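Carboxylesterase SOBER1 (Arabidopsis thaliana, PDB 6AVX) hydrolyses carboxylic esters with a preference for short acyl chains, has phospholipase A2 activity and dampens the hypersensitive response triggered by the bacterial effector AvrBsT. Local coordinates at residues V165-G170 and F186-G191; F60-L65 and S132-F137; P153-H158 and L201-S206; S117-P122 and P175-A180. The protein carries 1 engineered substitution. All coordinates share one frame; numbering follows the deposited sequence.

Interaction 1: residues V165-G170 and F186-G191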
# COMPACT_ATOMS: atom_id res chain seq x y z
N VAL A 165 11.46 8.47 -1.66
CA VAL A 165 10.29 8.48 -2.53
C VAL A 165 9.79 9.91 -2.43
O VAL A 165 9.20 10.30 -1.41
CB VAL A 165 9.23 7.47 -2.11
CG1 VAL A 165 8.01 7.59 -3.02
CG2 VAL A 165 9.79 6.06 -2.14
N LEU A 166 10.11 10.73 -3.43
CA LEU A 166 9.87 12.15 -3.32
C LEU A 166 8.40 12.43 -3.09
O LEU A 166 7.52 11.75 -3.62
CB LEU A 166 10.31 12.89 -4.59
CG LEU A 166 11.77 12.84 -4.98
CD1 LEU A 166 12.07 14.12 -5.73
CD2 LEU A 166 12.72 12.71 -3.83
N PHE A 167 8.14 13.47 -2.31
CA PHE A 167 6.77 13.89 -2.04
C PHE A 167 5.99 14.08 -3.34
O PHE A 167 4.80 13.73 -3.42
CB PHE A 167 6.82 15.17 -1.21
CG PHE A 167 5.47 15.67 -0.74
CD1 PHE A 167 4.78 15.02 0.27
CD2 PHE A 167 4.92 16.82 -1.28
CE1 PHE A 167 3.57 15.49 0.72
CE2 PHE A 167 3.69 17.30 -0.84
CZ PHE A 167 3.02 16.63 0.17
N GLU A 168 6.64 14.60 -4.38
CA GLU A 168 5.96 14.79 -5.67
C GLU A 168 5.47 13.47 -6.27
O GLU A 168 4.48 13.46 -7.00
CB GLU A 168 6.88 15.50 -6.67
CG GLU A 168 8.14 14.73 -7.02
CD GLU A 168 8.75 15.18 -8.34
OE1 GLU A 168 9.19 14.32 -9.13
OE2 GLU A 168 8.79 16.41 -8.58
N ALA A 169 6.16 12.36 -6.00
CA ALA A 169 5.67 11.07 -6.47
C ALA A 169 4.38 10.68 -5.78
O ALA A 169 3.53 10.02 -6.38
CB ALA A 169 6.73 9.99 -6.25
N GLY A 170 4.22 11.08 -4.52
CA GLY A 170 2.96 10.85 -3.83
C GLY A 170 1.87 11.77 -4.34
O GLY A 170 0.75 11.33 -4.61
N PHE A 186 -5.41 12.59 0.72
CA PHE A 186 -3.97 12.72 0.80
C PHE A 186 -3.64 13.47 2.08
O PHE A 186 -4.18 14.56 2.33
CB PHE A 186 -3.46 13.48 -0.42
CG PHE A 186 -1.97 13.53 -0.53
CD1 PHE A 186 -1.27 12.56 -1.21
CD2 PHE A 186 -1.26 14.58 0.05
CE1 PHE A 186 0.13 12.63 -1.31
CE2 PHE A 186 0.11 14.65 -0.05
CZ PHE A 186 0.81 13.67 -0.73
N LYS A 187 -2.78 12.89 2.90
CA LYS A 187 -2.40 13.45 4.19
C LYS A 187 -0.90 13.70 4.16
O LYS A 187 -0.10 12.76 4.18
CB LYS A 187 -2.77 12.48 5.32
CG LYS A 187 -2.59 13.03 6.71
CD LYS A 187 -3.53 14.19 6.97
CE LYS A 187 -3.43 14.68 8.40
NZ LYS A 187 -3.74 16.13 8.50
N ALA A 188 -0.51 14.98 4.10
CA ALA A 188 0.89 15.36 4.11
C ALA A 188 1.37 15.47 5.55
O ALA A 188 0.63 15.93 6.43
CB ALA A 188 1.10 16.71 3.42
N TYR A 189 2.62 15.07 5.77
CA TYR A 189 3.26 15.17 7.08
C TYR A 189 4.45 16.11 6.95
O TYR A 189 5.53 15.69 6.48
CB TYR A 189 3.66 13.78 7.59
CG TYR A 189 2.42 13.07 8.07
CD1 TYR A 189 2.00 13.23 9.37
CD2 TYR A 189 1.63 12.33 7.20
CE1 TYR A 189 0.84 12.66 9.82
CE2 TYR A 189 0.46 11.74 7.65
CZ TYR A 189 0.07 11.92 8.97
OH TYR A 189 -1.08 11.37 9.47
N PRO A 190 4.30 17.39 7.30
CA PRO A 190 5.40 18.35 7.14
C PRO A 190 6.60 17.94 7.97
O PRO A 190 6.49 17.59 9.15
CB PRO A 190 4.80 19.68 7.61
CG PRO A 190 3.53 19.36 8.29
CD PRO A 190 3.05 18.05 7.74
N GLY A 191 7.76 17.97 7.33
CA GLY A 191 8.99 17.64 8.00
C GLY A 191 9.32 16.16 8.09
O GLY A 191 10.46 15.81 8.41
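Phe167 and Phe186 meet ring to ring. The CE1-CZ end of Phe167 lies at the edge of the Phe186 ring, close to its plane. The closest pair is Phe167 CZ and Phe186 CE2, 3.5 Å apart. The two planes are turned 71° to each other and the centroids are 5.5 Å apart, an oblique aromatic pair. The edge of the Phe167 ring also takes Ala188, whose CB is 3.8 Å from Phe167 CZ. Gly170 comes obliquely to the Phe186 ring, with its carbonyl C 3.6 Å from Phe186 CE1. Having no side chain, Gly170 lets the ring reach the helix backbone. Phe167 CG is anti to the backbone N (chi1 -175°), and this turn brings the tip of its ring to the strand although its CB does not point there. Ring carbons and the Ala188 methyl make up the side-chain contact, and no hydrogen bond joins the segments. The helix opens at Leu166, its N-cap residue, whose O accepts a 2.8 Å bond from Ala169 N. Just before it, Val165 N bonds to Asp162, a residue assigned to the charge relay system by similarity. The ring of Phe186 also meets that of Trp156, at about 20° between planes. Thus the short helix 167-171 lies against strand 184-189, one of the two outermost strands of the sheet, which is hydrogen-bonded to strand 154-159.

Interaction 2: residues F60-L65 and S132-F137; sequences FDVPEL and SGWVPF
The tight part of this contact is the meeting of Phe60 and Trp134. The far corner of the Phe60 ring, CZ, is 3.7 Å from CZ2 of the indole, and Phe60 CE1 is 3.9 Å from the same atom. The rings meet obliquely, and the two side chains pass alongside each other, running opposite ways. In both residues CG sits between the backbone N and the carbonyl carbon, a crowded position (chi1 59° for Phe60 and 65° for Trp134). Each ring is thereby turned from its loop toward the other segment. The rest is looser. Phe60 CZ stands 4.4 Å from Pro136 CB, and a Val62 methyl, CG2, is equally far from Trp134 CZ2. No hydrogen bond crosses. All four touching residues are nevertheless buried. The segment 60-65 turns outward beyond Val62, and Glu64 and Leu65 are exposed. Asp61 serves its own loop: OD1 takes a weak bond from Val62 N, and OD2 is bonded to Thr49. Helices 75-94 and 109-120 lie against Phe60 through Val78 and Ala112. The side chain of Trp134 also touches Ser108, the nucleophile assigned by similarity. The contact thus joins two loops beside the probable nucleophile elbow, which carries the GxSxG sequence around Ser108, at the active-site end of an alpha/beta hydrolase sheet.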
# COMPACT_ATOMS: atom_id res chain seq x y z
N PHE A 60 8.60 -6.48 -5.73
CA PHE A 60 8.68 -6.35 -7.18
C PHE A 60 9.93 -5.52 -7.47
O PHE A 60 10.42 -4.81 -6.60
CB PHE A 60 7.41 -5.71 -7.76
CG PHE A 60 7.10 -4.34 -7.22
CD1 PHE A 60 7.74 -3.22 -7.74
CD2 PHE A 60 6.15 -4.14 -6.22
CE1 PHE A 60 7.46 -1.94 -7.24
CE2 PHE A 60 5.87 -2.86 -5.74
CZ PHE A 60 6.52 -1.77 -6.25
N ASP A 61 10.45 -5.60 -8.68
CA ASP A 61 11.72 -4.95 -8.94
C ASP A 61 11.55 -3.44 -8.96
O ASP A 61 10.54 -2.92 -9.43
CB ASP A 61 12.31 -5.43 -10.26
CG ASP A 61 13.78 -5.11 -10.40
OD1 ASP A 61 14.46 -4.83 -9.38
OD2 ASP A 61 14.25 -5.16 -11.56
N VAL A 62 12.57 -2.76 -8.45
CA VAL A 62 12.64 -1.30 -8.35
C VAL A 62 13.86 -0.88 -9.17
O VAL A 62 14.99 -1.16 -8.76
CB VAL A 62 12.76 -0.86 -6.88
CG1 VAL A 62 12.89 0.65 -6.78
CG2 VAL A 62 11.56 -1.37 -6.08
N PRO A 63 13.68 -0.27 -10.33
CA PRO A 63 14.85 0.02 -11.18
C PRO A 63 15.76 1.10 -10.64
O PRO A 63 16.98 1.02 -10.84
CB PRO A 63 14.22 0.46 -12.52
CG PRO A 63 12.85 -0.11 -12.52
CD PRO A 63 12.41 -0.14 -11.08
N GLU A 64 15.23 2.10 -9.94
CA GLU A 64 15.97 3.32 -9.70
C GLU A 64 15.50 3.96 -8.41
O GLU A 64 14.33 3.87 -8.03
CB GLU A 64 15.74 4.36 -10.80
CG GLU A 64 16.67 4.24 -11.99
CD GLU A 64 16.80 5.55 -12.75
OE1 GLU A 64 16.20 6.56 -12.32
OE2 GLU A 64 17.50 5.56 -13.79
N LEU A 65 16.43 4.65 -7.77
CA LEU A 65 16.10 5.53 -6.69
C LEU A 65 16.69 6.91 -7.02
O LEU A 65 17.74 7.01 -7.68
CB LEU A 65 16.62 4.99 -5.37
CG LEU A 65 16.18 3.55 -5.04
CD1 LEU A 65 17.05 2.96 -3.93
CD2 LEU A 65 14.71 3.45 -4.67
N SER A 132 3.94 6.64 2.04
CA SER A 132 5.18 6.98 1.35
C SER A 132 5.43 6.11 0.13
O SER A 132 6.56 5.71 -0.15
CB SER A 132 6.36 6.93 2.31
OG SER A 132 6.07 7.69 3.49
N GLY A 133 4.37 5.82 -0.61
CA GLY A 133 4.45 4.99 -1.78
C GLY A 133 4.55 5.78 -3.07
O GLY A 133 4.90 6.97 -3.10
N TRP A 134 4.24 5.10 -4.16
CA TRP A 134 4.25 5.70 -5.49
C TRP A 134 3.30 4.90 -6.36
O TRP A 134 2.83 3.84 -5.97
CB TRP A 134 5.66 5.73 -6.08
CG TRP A 134 6.27 4.38 -6.35
CD1 TRP A 134 6.22 3.68 -7.52
CD2 TRP A 134 7.07 3.59 -5.46
NE1 TRP A 134 6.93 2.52 -7.41
CE2 TRP A 134 7.49 2.44 -6.16
CE3 TRP A 134 7.52 3.77 -4.15
CZ2 TRP A 134 8.29 1.46 -5.59
CZ3 TRP A 134 8.32 2.81 -3.58
CH2 TRP A 134 8.72 1.67 -4.31
N VAL A 135 2.99 5.43 -7.54
CA VAL A 135 2.11 4.76 -8.49
C VAL A 135 2.96 3.81 -9.32
O VAL A 135 3.83 4.28 -10.07
CB VAL A 135 1.38 5.77 -9.38
CG1 VAL A 135 0.45 5.05 -10.34
CG2 VAL A 135 0.58 6.75 -8.52
N PRO A 136 2.77 2.49 -9.22
CA PRO A 136 3.75 1.56 -9.80
C PRO A 136 3.39 1.09 -11.19
O PRO A 136 3.86 0.03 -11.63
CB PRO A 136 3.73 0.40 -8.80
CG PRO A 136 2.33 0.33 -8.42
CD PRO A 136 1.83 1.76 -8.34
N PHE A 137 2.59 1.86 -11.89
CA PHE A 137 2.22 1.54 -13.26
C PHE A 137 1.77 2.81 -13.95
O PHE A 137 1.61 3.86 -13.33
CB PHE A 137 1.20 0.38 -13.35
CG PHE A 137 0.13 0.36 -12.27
CD1 PHE A 137 -0.46 1.52 -11.80
CD2 PHE A 137 -0.33 -0.85 -11.76
CE1 PHE A 137 -1.47 1.47 -10.83
CE2 PHE A 137 -1.33 -0.91 -10.82
CZ PHE A 137 -1.90 0.25 -10.35

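Interaction 3: residues P153-H158 and L201-S206; sequences PILWSH and LKYIES
Leu155 reaches from the sheet to Tyr203 and Ile204 on the helix. Its CB points toward the helix. CG is anti to the backbone N (chi1 172°), and beyond it the chain forks. CD2 carries on outward, anti to CA, and is the leading methyl. It rests 3.9 Å from Ile204 CG1 and 4.0 Å from Ile204 CA, so it touches side chain and helix backbone together. It is also 4.1 Å from Tyr203 CD2. CD1 branches off and lies at the edge of the Tyr203 ring, near its plane, 4.1 Å from CE2. CD2 thus touches both residues, and CD1 adds a second contact to Tyr203. Ser157, two residues on and on the same side of the strand, adds a looser contact: its OG is 4.4 Å from Ile204 CG1. The contact is apolar, and the hydroxyl of Tyr203 finds its partner in Glu185. The alternate residues Trp156 and His158 point to the other side of the sheet. There Trp156 NE1 donates a nearly straight bond (170°) to His158 ND1, and the two rings are almost coplanar. With NE2 bonded to Val165 O, both nitrogens of His158 are engaged, which should fix its rotation. Strand 154-158 and helix segment 201-206 run almost antiparallel, 171° between directions, with axes 10.3 Å apart. Ile204 also touches Ala129 and Leu131, and Tyr203 touches Lys187 and Tyr189. Helix 198-212 therefore spans strands 127-131, 154-159 and 184-189 on one face of the sheet.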
# COMPACT_ATOMS: atom_id res chain seq x y z
N PRO A 153 -11.88 3.22 -0.79
CA PRO A 153 -11.20 4.48 -0.47
C PRO A 153 -9.72 4.27 -0.24
O PRO A 153 -9.28 3.25 0.29
CB PRO A 153 -11.90 4.95 0.81
CG PRO A 153 -12.44 3.75 1.42
CD PRO A 153 -12.76 2.77 0.30
N ILE A 154 -8.94 5.27 -0.66
CA ILE A 154 -7.49 5.29 -0.46
C ILE A 154 -7.16 6.41 0.50
O ILE A 154 -7.64 7.54 0.33
CB ILE A 154 -6.75 5.49 -1.79
CG1 ILE A 154 -7.14 4.43 -2.82
CG2 ILE A 154 -5.26 5.50 -1.56
CD1 ILE A 154 -6.78 3.00 -2.46
N LEU A 155 -6.33 6.12 1.48
CA LEU A 155 -5.70 7.14 2.32
C LEU A 155 -4.21 7.10 2.02
O LEU A 155 -3.56 6.09 2.28
CB LEU A 155 -5.95 6.87 3.80
CG LEU A 155 -5.16 7.78 4.75
CD1 LEU A 155 -5.54 9.24 4.59
CD2 LEU A 155 -5.36 7.34 6.17
N TRP A 156 -3.67 8.19 1.49
CA TRP A 156 -2.26 8.28 1.14
C TRP A 156 -1.59 9.24 2.11
O TRP A 156 -1.99 10.40 2.20
CB TRP A 156 -2.13 8.83 -0.27
CG TRP A 156 -0.77 8.69 -0.86
CD1 TRP A 156 0.39 9.26 -0.43
CD2 TRP A 156 -0.42 7.90 -2.00
NE1 TRP A 156 1.44 8.87 -1.23
CE2 TRP A 156 0.96 8.03 -2.21
CE3 TRP A 156 -1.16 7.09 -2.87
CZ2 TRP A 156 1.61 7.40 -3.25
CZ3 TRP A 156 -0.52 6.45 -3.89
CH2 TRP A 156 0.86 6.61 -4.08
N SER A 157 -0.58 8.76 2.83
CA SER A 157 0.19 9.53 3.80
C SER A 157 1.60 9.68 3.25
O SER A 157 2.19 8.70 2.80
CB SER A 157 0.25 8.76 5.12
OG SER A 157 -1.05 8.59 5.68
N HIS A 158 2.15 10.89 3.26
CA HIS A 158 3.48 11.10 2.70
C HIS A 158 4.18 12.22 3.45
O HIS A 158 3.57 13.25 3.76
CB HIS A 158 3.42 11.44 1.21
CG HIS A 158 4.52 10.85 0.39
ND1 HIS A 158 4.28 9.91 -0.60
CD2 HIS A 158 5.86 11.07 0.38
CE1 HIS A 158 5.43 9.58 -1.17
NE2 HIS A 158 6.40 10.26 -0.58
N LEU A 201 0.35 6.69 12.07
CA LEU A 201 -0.39 5.46 12.33
C LEU A 201 -1.71 5.74 13.04
O LEU A 201 -2.73 5.12 12.73
CB LEU A 201 0.46 4.49 13.14
CG LEU A 201 1.71 3.96 12.46
CD1 LEU A 201 2.48 3.07 13.41
CD2 LEU A 201 1.33 3.19 11.19
N LYS A 202 -1.71 6.66 14.00
CA LYS A 202 -2.96 6.97 14.70
C LYS A 202 -3.99 7.54 13.74
O LYS A 202 -5.19 7.29 13.88
CB LYS A 202 -2.71 7.97 15.82
CG LYS A 202 -1.77 7.53 16.91
CD LYS A 202 -2.24 6.31 17.64
CE LYS A 202 -1.31 6.02 18.81
NZ LYS A 202 -1.72 4.82 19.56
N TYR A 203 -3.55 8.34 12.77
CA TYR A 203 -4.49 8.88 11.79
C TYR A 203 -5.05 7.77 10.90
O TYR A 203 -6.25 7.76 10.59
CB TYR A 203 -3.78 9.92 10.94
CG TYR A 203 -4.72 10.78 10.14
CD1 TYR A 203 -5.33 11.88 10.72
CD2 TYR A 203 -4.98 10.52 8.80
CE1 TYR A 203 -6.18 12.69 10.00
CE2 TYR A 203 -5.84 11.33 8.07
CZ TYR A 203 -6.44 12.41 8.68
OH TYR A 203 -7.29 13.22 7.97
N ILE A 204 -4.21 6.82 10.50
CA ILE A 204 -4.70 5.66 9.77
C ILE A 204 -5.72 4.90 10.62
O ILE A 204 -6.77 4.47 10.13
CB ILE A 204 -3.53 4.77 9.32
CG1 ILE A 204 -2.68 5.50 8.28
CG2 ILE A 204 -4.05 3.43 8.78
CD1 ILE A 204 -1.30 4.95 8.13
N GLU A 205 -5.41 4.69 11.91
CA GLU A 205 -6.36 4.01 12.79
C GLU A 205 -7.69 4.73 12.82
O GLU A 205 -8.75 4.10 12.73
CB GLU A 205 -5.79 3.91 14.20
CG GLU A 205 -6.76 3.27 15.20
CD GLU A 205 -6.17 3.11 16.58
OE1 GLU A 205 -5.44 4.03 17.00
OE2 GLU A 205 -6.41 2.07 17.21
N SER A 206 -7.67 6.05 12.95
CA SER A 206 -8.91 6.82 12.97
C SER A 206 -9.68 6.67 11.66
O SER A 206 -10.91 6.60 11.66
CB SER A 206 -8.61 8.28 13.25
OG SER A 206 -8.09 8.45 14.55

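Interaction 4: residues S117-P122 and P175-A180; sequences SVLLYP and PFLKEA
The helical backbones carrying Leu119 and Leu177 stay well apart, with 9.0 Å between the CA atoms of Leu119 and Ala180, the nearest pair, so side chains bridge the distance. From segment 117-122 only Leu119 does so. Its CG is anti to the carbonyl carbon (chi1 -63°), and CD1 extends the chain outward, anti to CA. That methyl lies 3.9 Å from Leu177 CD2. The other methyl, Leu119 CD2, is 4.2 Å from the same atom, so a single branch of Leu177 faces the fork of Leu119. The two leucine side chains lie roughly perpendicular. Phe176 offers its edge: CE2 is 4.3 Å from Leu119 CD1, which sits near the ring plane. The contact is small and wholly apolar, and no hydrogen bond joins the helices. Leu119 is buried further by Phe145 and Val182. On the facing helix, Glu179 N and Ala180 N make helical backbone bonds to Pro175 O and Phe176 O. Segment 117-122 is tied elsewhere to helix 75-94: Tyr121 OH bonds to Asp90, its ring meets His86 edge-to-face, and Ser117 O takes a bond from His86 NE2. Helix 109-120 is the one that follows the probable nucleophile elbow in the alpha/beta hydrolase fold. Here its far end packs on helix 173-180, a crossover helix leading into the last strand of the sheet, away from the residues assigned to catalysis by similarity.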
# COMPACT_ATOMS: atom_id res chain seq x y z
N SER A 117 -2.73 -3.49 -5.64
CA SER A 117 -3.55 -4.62 -5.24
C SER A 117 -5.00 -4.21 -5.06
O SER A 117 -5.92 -4.94 -5.45
CB SER A 117 -3.01 -5.24 -3.96
OG SER A 117 -1.71 -5.79 -4.14
N VAL A 118 -5.24 -3.07 -4.41
CA VAL A 118 -6.60 -2.61 -4.20
C VAL A 118 -7.26 -2.27 -5.52
O VAL A 118 -8.42 -2.64 -5.77
CB VAL A 118 -6.59 -1.41 -3.23
CG1 VAL A 118 -7.94 -0.72 -3.24
CG2 VAL A 118 -6.17 -1.86 -1.83
N LEU A 119 -6.55 -1.56 -6.39
CA LEU A 119 -7.18 -1.06 -7.62
C LEU A 119 -7.50 -2.17 -8.61
O LEU A 119 -8.34 -1.96 -9.49
CB LEU A 119 -6.29 -0.01 -8.29
CG LEU A 119 -6.00 1.27 -7.51
CD1 LEU A 119 -4.97 2.14 -8.23
CD2 LEU A 119 -7.28 2.04 -7.30
N LEU A 120 -6.84 -3.30 -8.50
CA LEU A 120 -7.09 -4.42 -9.39
C LEU A 120 -7.97 -5.49 -8.76
O LEU A 120 -8.28 -6.49 -9.42
CB LEU A 120 -5.77 -5.03 -9.86
CG LEU A 120 -5.03 -4.15 -10.87
CD1 LEU A 120 -3.57 -4.55 -10.99
CD2 LEU A 120 -5.71 -4.20 -12.26
N TYR A 121 -8.38 -5.34 -7.51
CA TYR A 121 -9.18 -6.38 -6.87
C TYR A 121 -10.63 -6.32 -7.37
O TYR A 121 -11.17 -5.23 -7.56
CB TYR A 121 -9.15 -6.23 -5.33
CG TYR A 121 -9.53 -7.54 -4.69
CD1 TYR A 121 -10.74 -7.70 -4.01
CD2 TYR A 121 -8.72 -8.65 -4.81
CE1 TYR A 121 -11.12 -8.91 -3.49
CE2 TYR A 121 -9.09 -9.88 -4.29
CZ TYR A 121 -10.30 -9.99 -3.63
OH TYR A 121 -10.69 -11.22 -3.11
N PRO A 122 -11.28 -7.47 -7.61
CA PRO A 122 -12.63 -7.42 -8.21
C PRO A 122 -13.71 -6.88 -7.31
O PRO A 122 -14.81 -6.59 -7.82
CB PRO A 122 -12.91 -8.88 -8.58
CG PRO A 122 -11.57 -9.51 -8.72
CD PRO A 122 -10.70 -8.82 -7.70
N PRO A 175 -3.85 13.00 -9.42
CA PRO A 175 -4.46 13.04 -10.75
C PRO A 175 -4.62 11.68 -11.38
O PRO A 175 -5.57 11.46 -12.14
CB PRO A 175 -3.55 13.96 -11.56
CG PRO A 175 -2.28 14.04 -10.79
CD PRO A 175 -2.62 13.80 -9.36
N PHE A 176 -3.73 10.74 -11.08
CA PHE A 176 -3.89 9.38 -11.57
C PHE A 176 -5.17 8.77 -11.03
O PHE A 176 -5.97 8.19 -11.78
CB PHE A 176 -2.67 8.56 -11.15
CG PHE A 176 -2.72 7.13 -11.60
CD1 PHE A 176 -2.11 6.75 -12.77
CD2 PHE A 176 -3.34 6.18 -10.83
CE1 PHE A 176 -2.16 5.42 -13.18
CE2 PHE A 176 -3.39 4.85 -11.24
CZ PHE A 176 -2.80 4.48 -12.41
N LEU A 177 -5.41 8.92 -9.74
CA LEU A 177 -6.58 8.32 -9.14
C LEU A 177 -7.85 9.03 -9.59
O LEU A 177 -8.89 8.38 -9.74
CB LEU A 177 -6.42 8.29 -7.61
CG LEU A 177 -5.33 7.31 -7.14
CD1 LEU A 177 -5.06 7.44 -5.65
CD2 LEU A 177 -5.69 5.87 -7.49
N LYS A 178 -7.79 10.33 -9.84
CA LYS A 178 -8.93 11.03 -10.41
C LYS A 178 -9.26 10.48 -11.79
O LYS A 178 -10.43 10.20 -12.09
CB LYS A 178 -8.63 12.53 -10.47
CG LYS A 178 -9.86 13.41 -10.74
CD LYS A 178 -10.76 13.53 -9.52
CE LYS A 178 -10.09 14.27 -8.37
NZ LYS A 178 -10.99 14.44 -7.20
N GLU A 179 -8.26 10.30 -12.64
CA GLU A 179 -8.49 9.67 -13.95
C GLU A 179 -9.15 8.31 -13.77
O GLU A 179 -10.05 7.94 -14.54
CB GLU A 179 -7.17 9.54 -14.73
CG GLU A 179 -7.35 8.88 -16.11
CD GLU A 179 -6.05 8.75 -16.93
OE1 GLU A 179 -6.10 8.13 -18.02
OE2 GLU A 179 -4.99 9.24 -16.50
N ALA A 180 -8.74 7.57 -12.75
CA ALA A 180 -9.22 6.22 -12.52
C ALA A 180 -10.59 6.18 -11.84
O ALA A 180 -11.15 5.09 -11.70
CB ALA A 180 -8.20 5.45 -11.67

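How the interactions relate
Interactions 1, 3 and 4 pack on one parallel sheet, while interaction 2 joins two loops near its active-site end. Interactions 1 and 3 share neighbouring strands 154-159 and 184-189, and Lys187 N lies 2.7 Å from Trp156 O. Interaction 3 covers one face, while interaction 4 lies on the other, where Ile154 CD1 reaches Val118 CG1 at 4.0 Å. Interactions 1 and 2 meet beside the residues assigned by similarity to the charge relay system, with Val165 CG2 3.8 Å from Trp134 CE3. The side chains of Trp134 and Ser108 are about 4 Å apart, those of Phe167 and Asp162 about 5 Å. Phe137 links interaction 2 to interaction 4, its CE1 3.7 Å from Phe176 CZ.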